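Local coordinates for protein 2-oxoglutarate dehydrogenase E3 component (Thermus thermophilus, PDB 2YQU) that probably oxidises protein-bound dihydrolipoyl groups with NAD(+), passing the electrons through one FAD per subunit and a redox-active disulfide, at residues Leu170-Gly175 with Ala191-Leu196; Ile284-His289 with Asp302-Pro307; Gly360-Val365 with Leu389-Thr394. One frame throughout, in Å; residues are numbered along the deposited sequence.

In the fold
The three contacts come one after another along the chain. Contact 1 pairs neighbouring strands, 169-173 and 192-196, of the five-stranded parallel sheet of the NAD-binding domain. Contact 2 joins loops before and after strand 297-299, an edge strand, within this chain, of the other parallel sheet, which belongs to the FAD-binding domain; its segment Asp302-Pro307 leads toward helix 310-326. Contact 3 pairs strands 363-369 and 385-391 in the antiparallel sheet of the dimerisation domain. The centres of contact 1 and contact 2 lie about 31 Å apart. Those of contact 2 and contact 3 are about 28 Å apart, those of contact 1 and contact 3 about 37 Å, and none touches another. One contact thus falls in each of the NAD-binding, FAD-binding and dimerisation domains.

Contact 1: residues Leu170-Gly175 with Ala191-Leu196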
loop_
_atom_site.group_PDB
_atom_site.type_symbol
_atom_site.label_atom_id
_atom_site.label_comp_id
_atom_site.label_asym_id
_atom_site.label_seq_id
_atom_site.Cartn_x
_atom_site.Cartn_y
_atom_site.Cartn_z
ATOM N N LEU A 170 -5.507 31.561 4.115
ATOM C CA LEU A 170 -4.094 31.201 4.065
ATOM C C LEU A 170 -3.615 31.328 2.623
ATOM O O LEU A 170 -4.265 30.833 1.715
ATOM C CB LEU A 170 -3.903 29.760 4.551
ATOM C CG LEU A 170 -2.507 29.154 4.366
ATOM C CD1 LEU A 170 -1.491 29.920 5.201
ATOM C CD2 LEU A 170 -2.521 27.690 4.748
ATOM N N ILE A 171 -2.494 32.012 2.412
ATOM C CA ILE A 171 -1.841 32.017 1.112
ATOM C C ILE A 171 -0.557 31.215 1.253
ATOM O O ILE A 171 0.224 31.453 2.160
ATOM C CB ILE A 171 -1.529 33.451 0.628
ATOM C CG1 ILE A 171 -2.831 34.226 0.385
ATOM C CG2 ILE A 171 -0.690 33.421 -0.652
ATOM C CD1 ILE A 171 -2.631 35.717 0.234
ATOM N N VAL A 172 -0.370 30.250 0.370
ATOM C CA VAL A 172 0.879 29.508 0.257
ATOM C C VAL A 172 1.648 30.041 -0.957
ATOM O O VAL A 172 1.194 29.946 -2.090
ATOM C CB VAL A 172 0.622 27.995 0.082
ATOM C CG1 VAL A 172 1.934 27.231 -0.023
ATOM C CG2 VAL A 172 -0.260 27.448 1.215
ATOM N N VAL A 173 2.819 30.619 -0.709
ATOM C CA VAL A 173 3.702 31.075 -1.773
ATOM C C VAL A 173 4.652 29.933 -2.108
ATOM O O VAL A 173 5.555 29.618 -1.333
ATOM C CB VAL A 173 4.517 32.326 -1.355
ATOM C CG1 VAL A 173 5.391 32.816 -2.501
ATOM C CG2 VAL A 173 3.584 33.438 -0.913
ATOM N N GLY A 174 4.434 29.330 -3.267
ATOM C CA GLY A 174 5.211 28.190 -3.718
ATOM C C GLY A 174 4.308 26.988 -3.899
ATOM O O GLY A 174 3.542 26.653 -2.999
ATOM N N GLY A 175 4.419 26.323 -5.045
ATOM C CA GLY A 175 3.564 25.195 -5.371
ATOM C C GLY A 175 4.298 23.864 -5.327
ATOM O O GLY A 175 3.944 22.947 -6.044
ATOM N N ALA A 191 -9.922 26.459 6.205
ATOM C CA ALA A 191 -9.207 27.611 5.670
ATOM C C ALA A 191 -9.501 27.762 4.183
ATOM O O ALA A 191 -9.593 26.773 3.447
ATOM C CB ALA A 191 -7.696 27.471 5.908
ATOM N N GLU A 192 -9.668 29.005 3.746
ATOM C CA GLU A 192 -9.663 29.331 2.327
ATOM C C GLU A 192 -8.188 29.448 1.951
ATOM O O GLU A 192 -7.471 30.301 2.480
ATOM C CB GLU A 192 -10.390 30.652 2.053
ATOM C CG GLU A 192 -11.859 30.634 2.442
ATOM C CD GLU A 192 -12.602 31.913 2.088
ATOM O OE1 GLU A 192 -11.963 32.890 1.642
ATOM O OE2 GLU A 192 -13.838 31.938 2.265
ATOM N N VAL A 193 -7.735 28.562 1.079
ATOM C CA VAL A 193 -6.316 28.438 0.767
ATOM C C VAL A 193 -6.076 28.811 -0.688
ATOM O O VAL A 193 -6.779 28.335 -1.583
ATOM C CB VAL A 193 -5.811 27.009 1.057
ATOM C CG1 VAL A 193 -4.325 26.871 0.704
ATOM C CG2 VAL A 193 -6.060 26.655 2.517
ATOM N N ILE A 194 -5.095 29.688 -0.900
ATOM C CA ILE A 194 -4.656 30.091 -2.224
ATOM C C ILE A 194 -3.186 29.738 -2.364
ATOM O O ILE A 194 -2.390 30.085 -1.501
ATOM C CB ILE A 194 -4.832 31.617 -2.419
ATOM C CG1 ILE A 194 -6.306 32.006 -2.269
ATOM C CG2 ILE A 194 -4.287 32.038 -3.775
ATOM C CD1 ILE A 194 -6.541 33.515 -2.189
ATOM N N VAL A 195 -2.829 29.073 -3.456
ATOM C CA VAL A 195 -1.454 28.662 -3.712
ATOM C C VAL A 195 -0.954 29.450 -4.921
ATOM O O VAL A 195 -1.586 29.437 -5.965
ATOM C CB VAL A 195 -1.366 27.144 -3.994
ATOM C CG1 VAL A 195 0.063 26.726 -4.322
ATOM C CG2 VAL A 195 -1.907 26.346 -2.810
ATOM N N LEU A 196 0.168 30.149 -4.759
ATOM C CA LEU A 196 0.761 30.953 -5.827
ATOM C C LEU A 196 2.079 30.320 -6.254
ATOM O O LEU A 196 2.936 30.063 -5.416
ATOM C CB LEU A 196 1.023 32.373 -5.331
ATOM C CG LEU A 196 -0.175 33.092 -4.712
ATOM C CD1 LEU A 196 0.264 34.370 -4.036
ATOM C CD2 LEU A 196 -1.217 33.371 -5.776
#
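The flat groups that meet between Leu170-Gly175 and Ala191-Leu196 are peptide units, joined edge to edge through their N-H and C=O groups; the sheet they build carries Leu170, Val172, Val193 and Val195 on one face, Ile171, Val173, Ile194 and Leu196 on the other. This is the first beta-alpha-beta unit of a Rossmann-type dinucleotide domain: strand 169-173, helix 177-188, then strand 192-196, parallel to the first and beside it. Five backbone bonds join the strands, running from Leu170 N to Glu192 O at 2.8 Å up to Gly174 N on Leu196 O at 2.7 Å. That last bond carries the pairing one residue past the first strand, into the glycine turn predicted to bind NAD(+).

On the face of the valines, Val172 CG2 meets Val193 CG1 at 4.1 Å, and helix 177-188 covers Leu170 and Val193 with Trp186 and His187. On the opposite face the closest apolar touch is Ile171 CG2 against Leu196 CD1, 3.6 Å. Leu196 CG sits beside its own backbone N (chi1 -53°), and from there CD1 extends across to the isoleucine branch; Leu251 and Val243 pack on the same pair. Gly174 has a positive phi of 119°, where a CB would collide with the preceding carbonyl oxygen. Gly175 N is hydrogen-bonded to OE1 of Glu197, which binds NAD(+) in another structure of this protein; none is bound to this chain here. At the C-terminal ends of the two strands Val195 CG1 rests 3.7 Å from Gly174 O and 4.0 Å from Gly175 CA.

Contact 2: residues Ile284-His289 with Asp302-Pro307; sequences IPVDEH and DVVRGP. With FAD (flavin-adenine dinucleotide), chain D.
Arg305 lies at about a right angle across Val286, and its course from CB outward sets much of this contact. From CB, chi1 (80°) puts CG between the backbone N and the carbonyl carbon, and a bend at chi2 (-72°) turns the chain toward the valine. CD comes to 3.9 Å from Val286 CG2, and NE to 3.7 Å from the same methyl, which sits over one guanidinium face near its rim. NE also donates to a water in the plane of the group, which in turn donates to Val286 O. At the tip NH1 forms a salt bridge with Glu316 and NH2 bonds Tyr333 OH, so the group is fixed from several directions.

Behind it the loops join directly: Ile284 N donates to Val303 O at 3.0 Å, while Val304 CG1 touches both Ile284 O, at 3.4 Å, and Val286 CG1, at 3.9 Å. A second water links Ile284 O to Arg305 N. At the start of the segment Asp302-Pro307, Asp302 holds FAD, its N on phosphate oxygen O2P at 3.0 Å and its OD2 accepting from ribityl O3' at 2.9 Å, as in the Gly-Asp motif of FAD-dependent disulfide oxidoreductases.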
loop_
_atom_site.group_PDB
_atom_site.type_symbol
_atom_site.label_atom_id
_atom_site.label_comp_id
_atom_site.label_asym_id
_atom_site.label_seq_id
_atom_site.Cartn_x
_atom_site.Cartn_y
_atom_site.Cartn_z
ATOM N N ILE A 284 27.473 21.273 -1.312
ATOM C CA ILE A 284 28.846 20.776 -1.255
ATOM C C ILE A 284 28.994 19.762 -2.374
ATOM O O ILE A 284 28.292 18.738 -2.383
ATOM C CB ILE A 284 29.139 20.108 0.107
ATOM C CG1 ILE A 284 28.958 21.108 1.248
ATOM C CG2 ILE A 284 30.558 19.512 0.118
ATOM C CD1 ILE A 284 28.910 20.488 2.620
ATOM N N PRO A 285 29.864 20.039 -3.346
ATOM C CA PRO A 285 30.097 19.084 -4.429
ATOM C C PRO A 285 30.638 17.748 -3.910
ATOM O O PRO A 285 31.507 17.729 -3.058
ATOM C CB PRO A 285 31.136 19.790 -5.306
ATOM C CG PRO A 285 31.009 21.229 -4.967
ATOM C CD PRO A 285 30.671 21.261 -3.523
ATOM N N VAL A 286 30.079 16.655 -4.405
ATOM C CA VAL A 286 30.567 15.316 -4.087
ATOM C C VAL A 286 30.646 14.459 -5.350
ATOM O O VAL A 286 30.008 14.760 -6.361
ATOM C CB VAL A 286 29.674 14.618 -3.033
ATOM C CG1 VAL A 286 29.788 15.315 -1.692
ATOM C CG2 VAL A 286 28.214 14.563 -3.474
ATOM N N ASP A 287 31.435 13.393 -5.285
ATOM C CA ASP A 287 31.566 12.452 -6.394
ATOM C C ASP A 287 30.550 11.323 -6.231
ATOM O O ASP A 287 29.644 11.416 -5.407
ATOM C CB ASP A 287 33.018 11.943 -6.525
ATOM C CG ASP A 287 33.502 11.174 -5.303
ATOM O OD1 ASP A 287 34.728 11.181 -5.058
ATOM O OD2 ASP A 287 32.751 10.543 -4.539
ATOM N N GLU A 288 30.680 10.269 -7.030
ATOM C CA GLU A 288 29.692 9.191 -7.029
ATOM C C GLU A 288 29.726 8.312 -5.772
ATOM O O GLU A 288 28.809 7.528 -5.549
ATOM C CB GLU A 288 29.820 8.325 -8.290
ATOM C CG GLU A 288 31.216 7.799 -8.591
ATOM C CD GLU A 288 31.221 6.824 -9.757
ATOM O OE1 GLU A 288 32.025 7.018 -10.702
ATOM O OE2 GLU A 288 30.413 5.864 -9.731
ATOM N N HIS A 289 30.774 8.440 -4.960
ATOM C CA HIS A 289 30.835 7.760 -3.665
ATOM C C HIS A 289 30.568 8.695 -2.490
ATOM O O HIS A 289 30.790 8.323 -1.341
ATOM C CB HIS A 289 32.190 7.091 -3.506
ATOM C CG HIS A 289 32.536 6.198 -4.651
ATOM N ND1 HIS A 289 32.316 4.840 -4.625
ATOM C CD2 HIS A 289 33.049 6.475 -5.871
ATOM C CE1 HIS A 289 32.704 4.314 -5.775
ATOM N NE2 HIS A 289 33.146 5.286 -6.549
ATOM N N ASP A 302 20.327 16.661 2.018
ATOM C CA ASP A 302 19.906 17.939 1.479
ATOM C C ASP A 302 21.052 18.911 1.198
ATOM O O ASP A 302 20.858 19.864 0.462
ATOM C CB ASP A 302 18.926 18.637 2.432
ATOM C CG ASP A 302 17.535 18.055 2.400
ATOM O OD1 ASP A 302 16.629 18.703 2.988
ATOM O OD2 ASP A 302 17.250 16.978 1.838
ATOM N N VAL A 303 22.221 18.703 1.808
ATOM C CA VAL A 303 23.354 19.601 1.589
ATOM C C VAL A 303 24.117 19.333 0.277
ATOM O O VAL A 303 24.935 20.139 -0.130
ATOM C CB VAL A 303 24.338 19.607 2.794
ATOM C CG1 VAL A 303 25.345 18.457 2.716
ATOM C CG2 VAL A 303 25.052 20.943 2.882
ATOM N N VAL A 304 23.838 18.211 -0.382
ATOM C CA VAL A 304 24.438 17.895 -1.674
ATOM C C VAL A 304 23.355 17.763 -2.749
ATOM O O VAL A 304 22.166 17.848 -2.459
ATOM C CB VAL A 304 25.318 16.606 -1.618
ATOM C CG1 VAL A 304 26.346 16.710 -0.494
ATOM C CG2 VAL A 304 24.473 15.368 -1.446
ATOM N N ARG A 305 23.786 17.571 -3.991
ATOM C CA ARG A 305 22.875 17.476 -5.138
ATOM C C ARG A 305 21.876 16.333 -4.988
ATOM O O ARG A 305 22.128 15.378 -4.262
ATOM C CB ARG A 305 23.660 17.297 -6.450
ATOM C CG ARG A 305 24.162 15.872 -6.750
ATOM C CD ARG A 305 25.307 15.413 -5.865
ATOM N NE ARG A 305 25.681 14.016 -6.103
ATOM C CZ ARG A 305 25.157 12.969 -5.473
ATOM N NH1 ARG A 305 24.196 13.122 -4.566
ATOM N NH2 ARG A 305 25.596 11.752 -5.759
ATOM N N GLY A 306 20.758 16.431 -5.704
ATOM C CA GLY A 306 19.781 15.358 -5.762
ATOM C C GLY A 306 18.512 15.698 -5.003
ATOM O O GLY A 306 18.468 16.715 -4.303
ATOM N N PRO A 307 17.486 14.845 -5.120
ATOM C CA PRO A 307 16.184 15.111 -4.496
ATOM C C PRO A 307 16.298 15.284 -2.982
ATOM O O PRO A 307 16.934 14.471 -2.311
ATOM C CB PRO A 307 15.355 13.866 -4.851
ATOM C CG PRO A 307 16.038 13.256 -6.010
ATOM C CD PRO A 307 17.492 13.570 -5.857
HETATM P PA FAD D . 18.248 17.350 8.113
HETATM O O1A FAD D . 17.848 18.757 7.869
HETATM O O2A FAD D . 17.059 16.418 8.377
HETATM O O5B FAD D . 19.300 17.312 9.319
HETATM C C5B FAD D . 20.338 18.259 9.369
HETATM C C4B FAD D . 20.669 18.481 10.829
HETATM O O4B FAD D . 21.942 19.089 10.903
HETATM C C3B FAD D . 19.688 19.422 11.524
HETATM O O3B FAD D . 19.102 18.780 12.634
HETATM C C2B FAD D . 20.535 20.601 11.963
HETATM O O2B FAD D . 20.162 21.076 13.236
HETATM C C1B FAD D . 21.939 20.019 11.962
HETATM N N9A FAD D . 23.051 20.940 11.706
HETATM C C8A FAD D . 23.235 21.776 10.634
HETATM N N7A FAD D . 24.422 22.396 10.768
HETATM C C5A FAD D . 25.000 21.968 11.914
HETATM C C6A FAD D . 26.206 22.271 12.540
HETATM N N6A FAD D . 27.142 23.022 11.965
HETATM N N1A FAD D . 26.493 21.633 13.719
HETATM C C2A FAD D . 25.645 20.719 14.295
HETATM N N3A FAD D . 24.457 20.418 13.664
HETATM C C4A FAD D . 24.151 21.045 12.505
HETATM N N1 FAD D . 11.074 14.307 3.049
HETATM C C2 FAD D . 10.561 13.074 2.709
HETATM O O2 FAD D . 11.273 12.207 2.193
HETATM N N3 FAD D . 9.237 12.802 2.944
HETATM C C4 FAD D . 8.415 13.752 3.507
HETATM O O4 FAD D . 7.310 13.385 3.871
HETATM C C4X FAD D . 8.916 15.004 3.863
HETATM N N5 FAD D . 8.096 15.965 4.433
HETATM C C5X FAD D . 8.636 17.202 4.778
HETATM C C6 FAD D . 7.805 18.169 5.350
HETATM C C7 FAD D . 8.329 19.421 5.703
HETATM C C7M FAD D . 7.429 20.399 6.411
HETATM C C8 FAD D . 9.675 19.699 5.488
HETATM C C8M FAD D . 10.336 20.889 6.134
HETATM C C9 FAD D . 10.501 18.732 4.913
HETATM C C9A FAD D . 9.985 17.482 4.547
HETATM N N10 FAD D . 10.801 16.513 3.959
HETATM C C10 FAD D . 10.261 15.280 3.626
HETATM C "C1'" FAD D . 12.231 16.787 3.568
HETATM C "C2'" FAD D . 13.142 16.202 4.652
HETATM O "O2'" FAD D . 12.856 16.785 5.914
HETATM C "C3'" FAD D . 14.620 16.340 4.303
HETATM O "O3'" FAD D . 14.851 15.835 3.001
HETATM C "C4'" FAD D . 15.488 15.556 5.280
HETATM O "O4'" FAD D . 15.282 16.011 6.595
HETATM C "C5'" FAD D . 16.967 15.650 4.885
HETATM O "O5'" FAD D . 17.768 14.989 5.838
HETATM P P FAD D . 19.270 15.483 6.127
HETATM O O1P FAD D . 19.914 14.539 7.090
HETATM O O2P FAD D . 20.026 15.735 4.836
HETATM O O3P FAD D . 19.141 16.925 6.839
HETATM O O HOH W 1 26.671 18.119 -4.456
HETATM O O HOH W 2 28.018 12.932 -7.645
#

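Contact 3: residues Gly360-Val365 with Leu389-Thr394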
loop_
_atom_site.group_PDB
_atom_site.type_symbol
_atom_site.label_atom_id
_atom_site.label_comp_id
_atom_site.label_asym_id
_atom_site.label_seq_id
_atom_site.Cartn_x
_atom_site.Cartn_y
_atom_site.Cartn_z
ATOM N N GLY A 360 16.488 11.365 -25.152
ATOM C CA GLY A 360 16.304 10.659 -26.411
ATOM C C GLY A 360 16.002 9.171 -26.304
ATOM O O GLY A 360 16.156 8.439 -27.284
ATOM N N ILE A 361 15.558 8.721 -25.132
ATOM C CA ILE A 361 15.268 7.305 -24.899
ATOM C C ILE A 361 13.872 6.955 -25.426
ATOM O O ILE A 361 12.889 7.596 -25.047
ATOM C CB ILE A 361 15.393 6.972 -23.391
ATOM C CG1 ILE A 361 16.827 7.237 -22.912
ATOM C CG2 ILE A 361 15.005 5.517 -23.124
ATOM C CD1 ILE A 361 16.993 7.294 -21.400
ATOM N N PRO A 362 13.774 5.947 -26.292
ATOM C CA PRO A 362 12.475 5.523 -26.822
ATOM C C PRO A 362 11.726 4.693 -25.792
ATOM O O PRO A 362 12.330 3.802 -25.192
ATOM C CB PRO A 362 12.856 4.667 -28.027
ATOM C CG PRO A 362 14.179 4.081 -27.670
ATOM C CD PRO A 362 14.874 5.112 -26.818
ATOM N N TYR A 363 10.450 4.997 -25.569
ATOM C CA TYR A 363 9.673 4.302 -24.546
ATOM C C TYR A 363 8.226 4.026 -24.935
ATOM O O TYR A 363 7.679 4.610 -25.885
ATOM C CB TYR A 363 9.727 5.072 -23.214
ATOM C CG TYR A 363 9.098 6.448 -23.260
ATOM C CD1 TYR A 363 7.818 6.664 -22.774
ATOM C CD2 TYR A 363 9.789 7.532 -23.788
ATOM C CE1 TYR A 363 7.232 7.921 -22.820
ATOM C CE2 TYR A 363 9.220 8.793 -23.841
ATOM C CZ TYR A 363 7.942 8.987 -23.350
ATOM O OH TYR A 363 7.365 10.237 -23.393
ATOM N N LYS A 364 7.623 3.111 -24.181
ATOM C CA LYS A 364 6.205 2.798 -24.268
ATOM C C LYS A 364 5.522 3.253 -22.983
ATOM O O LYS A 364 6.118 3.215 -21.902
ATOM C CB LYS A 364 5.989 1.298 -24.460
ATOM C CG LYS A 364 6.967 0.638 -25.418
ATOM C CD LYS A 364 6.819 -0.878 -25.440
ATOM C CE LYS A 364 7.559 -1.544 -24.285
ATOM N NZ LYS A 364 7.419 -3.025 -24.291
ATOM N N VAL A 365 4.274 3.680 -23.121
ATOM C CA VAL A 365 3.466 4.157 -22.012
ATOM C C VAL A 365 2.345 3.155 -21.763
ATOM O O VAL A 365 1.623 2.772 -22.691
ATOM C CB VAL A 365 2.872 5.542 -22.332
ATOM C CG1 VAL A 365 1.879 5.979 -21.266
ATOM C CG2 VAL A 365 3.993 6.586 -22.496
ATOM N N LEU A 389 6.358 3.602 -17.546
ATOM C CA LEU A 389 7.164 3.919 -18.718
ATOM C C LEU A 389 8.192 2.809 -18.882
ATOM O O LEU A 389 8.929 2.532 -17.959
ATOM C CB LEU A 389 7.859 5.263 -18.523
ATOM C CG LEU A 389 6.926 6.405 -18.109
ATOM C CD1 LEU A 389 7.677 7.704 -17.969
ATOM C CD2 LEU A 389 5.790 6.546 -19.111
ATOM N N ALA A 390 8.225 2.161 -20.041
ATOM C CA ALA A 390 9.172 1.066 -20.278
ATOM C C ALA A 390 9.964 1.280 -21.563
ATOM O O ALA A 390 9.451 1.829 -22.532
ATOM C CB ALA A 390 8.436 -0.252 -20.340
ATOM N N HIS A 391 11.210 0.826 -21.581
ATOM C CA HIS A 391 12.058 1.013 -22.745
ATOM C C HIS A 391 11.437 0.295 -23.946
ATOM O O HIS A 391 11.003 -0.848 -23.835
ATOM C CB HIS A 391 13.467 0.495 -22.463
ATOM C CG HIS A 391 14.495 1.018 -23.411
ATOM N ND1 HIS A 391 14.654 0.511 -24.682
ATOM C CD2 HIS A 391 15.396 2.020 -23.288
ATOM C CE1 HIS A 391 15.620 1.169 -25.298
ATOM N NE2 HIS A 391 16.088 2.090 -24.473
ATOM N N ALA A 392 11.400 0.973 -25.088
ATOM C CA ALA A 392 10.736 0.459 -26.289
ATOM C C ALA A 392 11.367 -0.822 -26.821
ATOM O O ALA A 392 10.687 -1.659 -27.409
ATOM C CB ALA A 392 10.728 1.527 -27.369
ATOM N N LYS A 393 12.662 -0.986 -26.600
ATOM C CA LYS A 393 13.382 -2.142 -27.112
ATOM C C LYS A 393 13.556 -3.249 -26.072
ATOM O O LYS A 393 13.310 -4.413 -26.379
ATOM C CB LYS A 393 14.743 -1.710 -27.650
ATOM C CG LYS A 393 15.495 -2.816 -28.376
ATOM C CD LYS A 393 16.776 -2.285 -29.018
ATOM C CE LYS A 393 17.405 -3.307 -29.960
ATOM N NZ LYS A 393 18.785 -3.659 -29.516
ATOM N N THR A 394 13.986 -2.896 -24.853
ATOM C CA THR A 394 14.329 -3.899 -23.829
ATOM C C THR A 394 13.187 -4.238 -22.867
ATOM O O THR A 394 13.282 -5.204 -22.112
ATOM C CB THR A 394 15.527 -3.431 -22.977
ATOM O OG1 THR A 394 15.172 -2.243 -22.251
ATOM C CG2 THR A 394 16.715 -3.017 -23.849
HETATM O O HOH W 3 9.530 -3.740 -25.981
#
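His391 meets Pro362 and Ile361 because its CG stands anti to the backbone N (chi1 -162°), which swings the ring back to the other segment although its CB starts away from it. Pro362 O lies over the centre of one ring face, 3.9 Å above the plane, and Ile361 CG2 approaches CD2 obliquely at 3.5 Å. His391 ND1 accepts from Lys393 N at 3.1 Å, with a weak, longer bond from Thr394 N, and so fixes the rotation of the ring at the turn. With an alanine here in place of the imidazole, Lys393 N would probably lose its acceptor and a gap would open beside Ile361 CG2.

Strands 363-369 and 385-391 run antiparallel here, the former outermost, within this chain, in the antiparallel sheet of the dimerisation domain. Lys364 and Ala390 form the hydrogen-bonded pair, each N donating to the other's O. Beyond it Ala392 N reaches Pro362 O at 3.0 Å from well above the carbonyl plane, 42° out of it, where the strand ends and the chain begins to turn.

Lys364 takes its CG past Ala392 CA (3.9 Å), then bends at chi3 (-82°) so that CE passes His391 O at 3.5 Å. NZ forms a salt bridge with Asp395, bonds Trp449 O, and shares a water with Ala392 O. On the face away from this lysine, Leu389 CD2 lies alongside Val365 CG2 at 3.8 Å and also touches the Tyr363 ring, whose OH is bonded to Glu353 on helix 353-359.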